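Long-range contacts in 2-phospho-L-lactate guanylyltransferase (Methanosarcina mazei, PDB 2I5E), which probably couples (2S)-2-phospholactate to GTP, releasing diphosphate and giving (2S)-lactyl-2-diphospho-5'-guanosine, in the biosynthesis of coenzyme F420: residues Ser110-Asp115 against Ala128-Asn133; Asp115-Pro120 against Asp159-Asp164. One frame throughout, in Å; residues are numbered along the deposited sequence.

Contact 1 (Ser110-Asp115 against Ala128-Asn133); sequences SSTEKD and ALFIKN
Ser110 sets its CA over the face of the Phe130 ring, 3.8 Å from the ring centroid and only 9° off the ring normal, a CH-pi contact. A residue as small as serine suits this place because its backbone can come down onto the ring, while its hydroxyl turns back to Ile106 O in the last turn of helix 103-109. Thr112 closes the edge of the same ring, with the methyl CG2 3.8 Å from Phe130 CD2. With OG1 anti to the backbone N (chi1 -176°), the methyl is turned to the ring's edge and the hydroxyl accepts from Lys114 N, an ST turn, besides bonding to Glu161. This aromatic end is the tightly packed part.

Toward solvent the contact becomes looser and polar. The chain of Lys132, extended beyond CG, runs along the turn and brings NZ to 3.2 Å from Thr112 O, above that carbonyl's plane; a weaker bond reaches Glu113 O. A long amine-tipped chain suits the place because it can reach along the loop to its carbonyls. The side chain of Glu113 points away on the exposed side. At the far end Lys132 N gives a straight bond to Asp115 O (3.0 Å, 168°), and a water bridges that oxygen to Asn133 N, so the carbonyl receives two donors.

The whole joins the loop after helix 103-109 to the end of strand 126-131, where Phe130 also packs on Leu92 of strand 91-94 and the loop leads straight into strand 116-120.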
# COMPACT_ATOMS: atom_id res chain seq x y z
N SER A 110 4.11 -13.47 11.72
CA SER A 110 4.16 -14.15 13.00
C SER A 110 5.59 -14.59 13.41
O SER A 110 5.74 -15.15 14.44
CB SER A 110 3.23 -15.37 12.96
OG SER A 110 3.43 -16.18 11.80
N SER A 111 6.62 -14.31 12.59
CA SER A 111 8.06 -14.59 12.89
C SER A 111 8.74 -13.33 13.32
O SER A 111 9.96 -13.29 13.41
CB SER A 111 8.78 -15.09 11.64
OG SER A 111 8.07 -16.24 11.19
N THR A 112 7.97 -12.29 13.63
CA THR A 112 8.60 -11.05 13.98
C THR A 112 9.52 -11.27 15.14
O THR A 112 9.33 -12.20 15.94
CB THR A 112 7.62 -9.96 14.36
OG1 THR A 112 8.35 -8.74 14.59
CG2 THR A 112 6.78 -10.36 15.56
N GLU A 113 10.52 -10.41 15.26
CA GLU A 113 11.45 -10.58 16.32
C GLU A 113 11.02 -9.62 17.41
O GLU A 113 11.49 -9.78 18.54
CB GLU A 113 12.89 -10.42 15.83
CG GLU A 113 13.50 -11.79 15.45
CD GLU A 113 14.72 -11.71 14.50
OE1 GLU A 113 15.26 -10.58 14.25
OE2 GLU A 113 15.16 -12.79 14.02
N LYS A 114 10.07 -8.71 17.09
CA LYS A 114 9.50 -7.80 18.12
C LYS A 114 8.35 -8.43 18.93
O LYS A 114 7.84 -9.48 18.57
CB LYS A 114 8.99 -6.45 17.53
CG LYS A 114 10.05 -5.65 16.74
CD LYS A 114 11.21 -5.29 17.66
CE LYS A 114 12.46 -4.88 16.89
NZ LYS A 114 12.70 -3.43 17.13
N ASP A 115 7.93 -7.71 19.97
CA ASP A 115 6.80 -8.07 20.79
C ASP A 115 5.46 -8.03 20.07
O ASP A 115 4.56 -8.86 20.37
CB ASP A 115 6.74 -7.13 21.95
CG ASP A 115 7.89 -7.33 22.91
OD1 ASP A 115 8.51 -8.42 22.92
OD2 ASP A 115 8.19 -6.37 23.61
N ALA A 128 -3.69 -6.48 10.32
CA ALA A 128 -3.24 -7.71 10.93
C ALA A 128 -2.44 -7.23 12.14
O ALA A 128 -1.78 -6.20 12.10
CB ALA A 128 -2.29 -8.50 9.90
N LEU A 129 -2.56 -7.97 13.24
CA LEU A 129 -1.90 -7.66 14.47
C LEU A 129 -1.42 -8.99 15.07
O LEU A 129 -2.24 -9.90 15.30
CB LEU A 129 -2.90 -6.98 15.41
CG LEU A 129 -2.44 -6.14 16.61
CD1 LEU A 129 -1.26 -5.15 16.24
CD2 LEU A 129 -3.68 -5.41 17.08
N PHE A 130 -0.11 -9.11 15.27
CA PHE A 130 0.53 -10.22 15.97
C PHE A 130 1.08 -9.73 17.32
O PHE A 130 1.94 -8.87 17.39
CB PHE A 130 1.62 -10.95 15.10
CG PHE A 130 2.19 -12.21 15.76
CD1 PHE A 130 1.40 -13.35 15.96
CD2 PHE A 130 3.50 -12.21 16.29
CE1 PHE A 130 1.90 -14.49 16.63
CE2 PHE A 130 4.03 -13.32 16.94
CZ PHE A 130 3.25 -14.46 17.10
N ILE A 131 0.49 -10.28 18.39
CA ILE A 131 0.76 -9.94 19.73
C ILE A 131 1.36 -11.16 20.46
O ILE A 131 0.64 -12.10 20.71
CB ILE A 131 -0.60 -9.53 20.38
CG1 ILE A 131 -1.28 -8.37 19.55
CG2 ILE A 131 -0.41 -9.25 21.87
CD1 ILE A 131 -2.82 -8.61 19.34
N LYS A 132 2.64 -11.14 20.81
CA LYS A 132 3.31 -12.25 21.53
C LYS A 132 2.82 -12.33 22.97
O LYS A 132 2.73 -13.40 23.49
CB LYS A 132 4.81 -12.02 21.57
CG LYS A 132 5.50 -12.32 20.28
CD LYS A 132 7.00 -12.21 20.36
CE LYS A 132 7.52 -12.19 18.93
NZ LYS A 132 8.95 -11.89 19.08
N ASN A 133 2.52 -11.22 23.61
CA ASN A 133 2.08 -11.26 25.01
C ASN A 133 0.72 -10.73 25.25
O ASN A 133 0.59 -9.63 25.75
CB ASN A 133 3.09 -10.51 25.87
CG ASN A 133 4.57 -10.81 25.46
OD1 ASN A 133 5.07 -11.99 25.51
ND2 ASN A 133 5.26 -9.76 25.00
O HOH W 1 3.00 -8.62 22.96

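Contact 2 (Asp115-Pro120 against Asp159-Asp164); sequences DVCIVP and DFEIYD
Asp115 and Asp159 begin the pairing with a reciprocal clasp: Asp115 N gives a straight bond to Asp159 OD1 (2.8 Å), and Asp159 N returns one to Asp115 OD2 (3.1 Å) from above the carboxylate plane. Beyond it, strands 116-120 and 160-162 run parallel, and backbone bonds step from one to the other up to Tyr163 N and Ile118 O.

Small and branched groups fit between neighbours on both faces. On one, CG2 of Ile118 fills the hollow between Phe160 CB and Ile162 CD1 (4.1 Å to the latter), and Phe146 of helix 145-154 packs against both isoleucines. On the other, Tyr163 CB sits between Cys117 SG and Val119 CG2, 3.7 Å from each. With CG anti to the backbone N (chi1 -170°), the tyrosine ring runs on beside Val119 toward Glu108, which its hydroxyl meets. A slim cysteine suits the spot beside this bulky neighbour.

Were Asp115 an alanine, the backbone bond to Asp159 OD1 could remain, but Asp159 N is likely to lose its carboxylate mate. Since Asp115 OD2 and Asp159 OD1 lie only 3.3 Å apart, their like charges probably oppose each other, a cost the two amide donors would help to offset.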
# COMPACT_ATOMS: atom_id res chain seq x y z
N ASP A 115 7.93 -7.71 19.97
CA ASP A 115 6.80 -8.07 20.79
C ASP A 115 5.46 -8.03 20.07
O ASP A 115 4.56 -8.86 20.37
CB ASP A 115 6.74 -7.13 21.95
CG ASP A 115 7.89 -7.33 22.91
OD1 ASP A 115 8.51 -8.42 22.92
OD2 ASP A 115 8.19 -6.37 23.61
N VAL A 116 5.28 -7.02 19.20
CA VAL A 116 4.07 -6.96 18.33
C VAL A 116 4.40 -6.73 16.89
O VAL A 116 5.44 -6.13 16.58
CB VAL A 116 2.83 -6.20 18.94
CG1 VAL A 116 3.07 -5.66 20.39
CG2 VAL A 116 2.06 -5.24 17.95
N CYS A 117 3.67 -7.38 15.98
CA CYS A 117 3.85 -6.95 14.58
C CYS A 117 2.55 -6.40 14.09
O CYS A 117 1.46 -6.96 14.30
CB CYS A 117 4.33 -8.06 13.70
SG CYS A 117 4.66 -7.59 12.02
N ILE A 118 2.68 -5.24 13.46
CA ILE A 118 1.54 -4.60 12.91
C ILE A 118 1.61 -4.21 11.43
O ILE A 118 2.62 -3.62 10.95
CB ILE A 118 1.07 -3.56 13.84
CG1 ILE A 118 0.14 -2.58 13.15
CG2 ILE A 118 2.22 -2.91 14.58
CD1 ILE A 118 -0.42 -1.69 14.10
N VAL A 119 0.56 -4.64 10.73
CA VAL A 119 0.25 -4.34 9.33
C VAL A 119 -0.82 -3.23 9.14
O VAL A 119 -2.01 -3.41 9.53
CB VAL A 119 -0.30 -5.63 8.64
CG1 VAL A 119 -0.30 -5.49 7.12
CG2 VAL A 119 0.56 -6.80 9.11
N PRO A 120 -0.40 -2.08 8.56
CA PRO A 120 -1.31 -0.96 8.35
C PRO A 120 -2.27 -1.32 7.27
O PRO A 120 -1.91 -2.12 6.38
CB PRO A 120 -0.42 0.18 7.88
CG PRO A 120 0.89 -0.47 7.39
CD PRO A 120 0.97 -1.83 8.04
N ASP A 159 8.05 -3.54 22.25
CA ASP A 159 8.49 -3.00 20.97
C ASP A 159 7.60 -3.58 19.80
O ASP A 159 6.85 -4.57 19.99
CB ASP A 159 10.04 -3.18 20.84
CG ASP A 159 10.48 -4.65 20.85
OD1 ASP A 159 9.59 -5.56 20.78
OD2 ASP A 159 11.74 -4.92 20.86
N PHE A 160 7.61 -2.96 18.63
CA PHE A 160 6.68 -3.37 17.57
C PHE A 160 7.46 -3.26 16.29
O PHE A 160 8.35 -2.41 16.19
CB PHE A 160 5.37 -2.54 17.53
CG PHE A 160 5.57 -1.04 17.37
CD1 PHE A 160 5.78 -0.47 16.08
CD2 PHE A 160 5.53 -0.18 18.49
CE1 PHE A 160 5.98 0.91 15.89
CE2 PHE A 160 5.74 1.19 18.30
CZ PHE A 160 5.95 1.73 16.97
N GLU A 161 7.19 -4.19 15.37
CA GLU A 161 7.55 -4.10 14.02
C GLU A 161 6.34 -3.64 13.20
O GLU A 161 5.27 -4.22 13.33
CB GLU A 161 7.88 -5.50 13.56
CG GLU A 161 8.69 -5.46 12.33
CD GLU A 161 8.86 -6.78 11.69
OE1 GLU A 161 8.89 -7.81 12.38
OE2 GLU A 161 8.88 -6.78 10.45
N ILE A 162 6.55 -2.66 12.29
CA ILE A 162 5.62 -2.29 11.20
C ILE A 162 5.94 -3.18 10.02
O ILE A 162 7.03 -3.06 9.45
CB ILE A 162 5.79 -0.81 10.71
CG1 ILE A 162 5.64 0.19 11.89
CG2 ILE A 162 4.77 -0.48 9.56
CD1 ILE A 162 4.40 0.01 12.61
N TYR A 163 4.99 -4.03 9.64
CA TYR A 163 5.19 -4.89 8.51
C TYR A 163 4.83 -4.13 7.26
O TYR A 163 3.68 -3.77 7.12
CB TYR A 163 4.21 -6.11 8.62
CG TYR A 163 4.51 -7.19 7.60
CD1 TYR A 163 5.68 -7.89 7.68
CD2 TYR A 163 3.64 -7.48 6.57
CE1 TYR A 163 6.00 -8.87 6.74
CE2 TYR A 163 3.94 -8.48 5.60
CZ TYR A 163 5.10 -9.16 5.74
OH TYR A 163 5.44 -10.11 4.85
N ASP A 164 5.76 -3.92 6.34
CA ASP A 164 5.58 -3.00 5.23
C ASP A 164 5.30 -3.77 3.96
O ASP A 164 6.20 -4.09 3.22
CB ASP A 164 6.85 -2.15 5.05
CG ASP A 164 6.80 -1.30 3.80
OD1 ASP A 164 5.70 -0.83 3.41
OD2 ASP A 164 7.85 -1.12 3.14

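How the contacts relate
Asp115 belongs to both contacts, whose centres lie about 7 Å apart: its carbonyl serves contact 1, while its amide and carboxylate serve contact 2. The two also meet directly, for Thr112 OG1 lies 2.5 Å from Glu161 OE1 and Phe130 O lies 2.7 Å from Cys117 N, both probable hydrogen bonds. Strand 116-120 runs between strand 126-131, antiparallel to it, and strand 160-162, parallel to it and at one edge of this chain's sheet. Near the side chain of Asn133 in contact 1, and separately near that of Tyr163 in contact 2, di(hydroxyethyl)ether, probably from the crystallisation liquor, comes within about 3 Å. At the Asp164 end, contact 2 reaches the second subunit, whereas no other chain of the dimer touches contact 1.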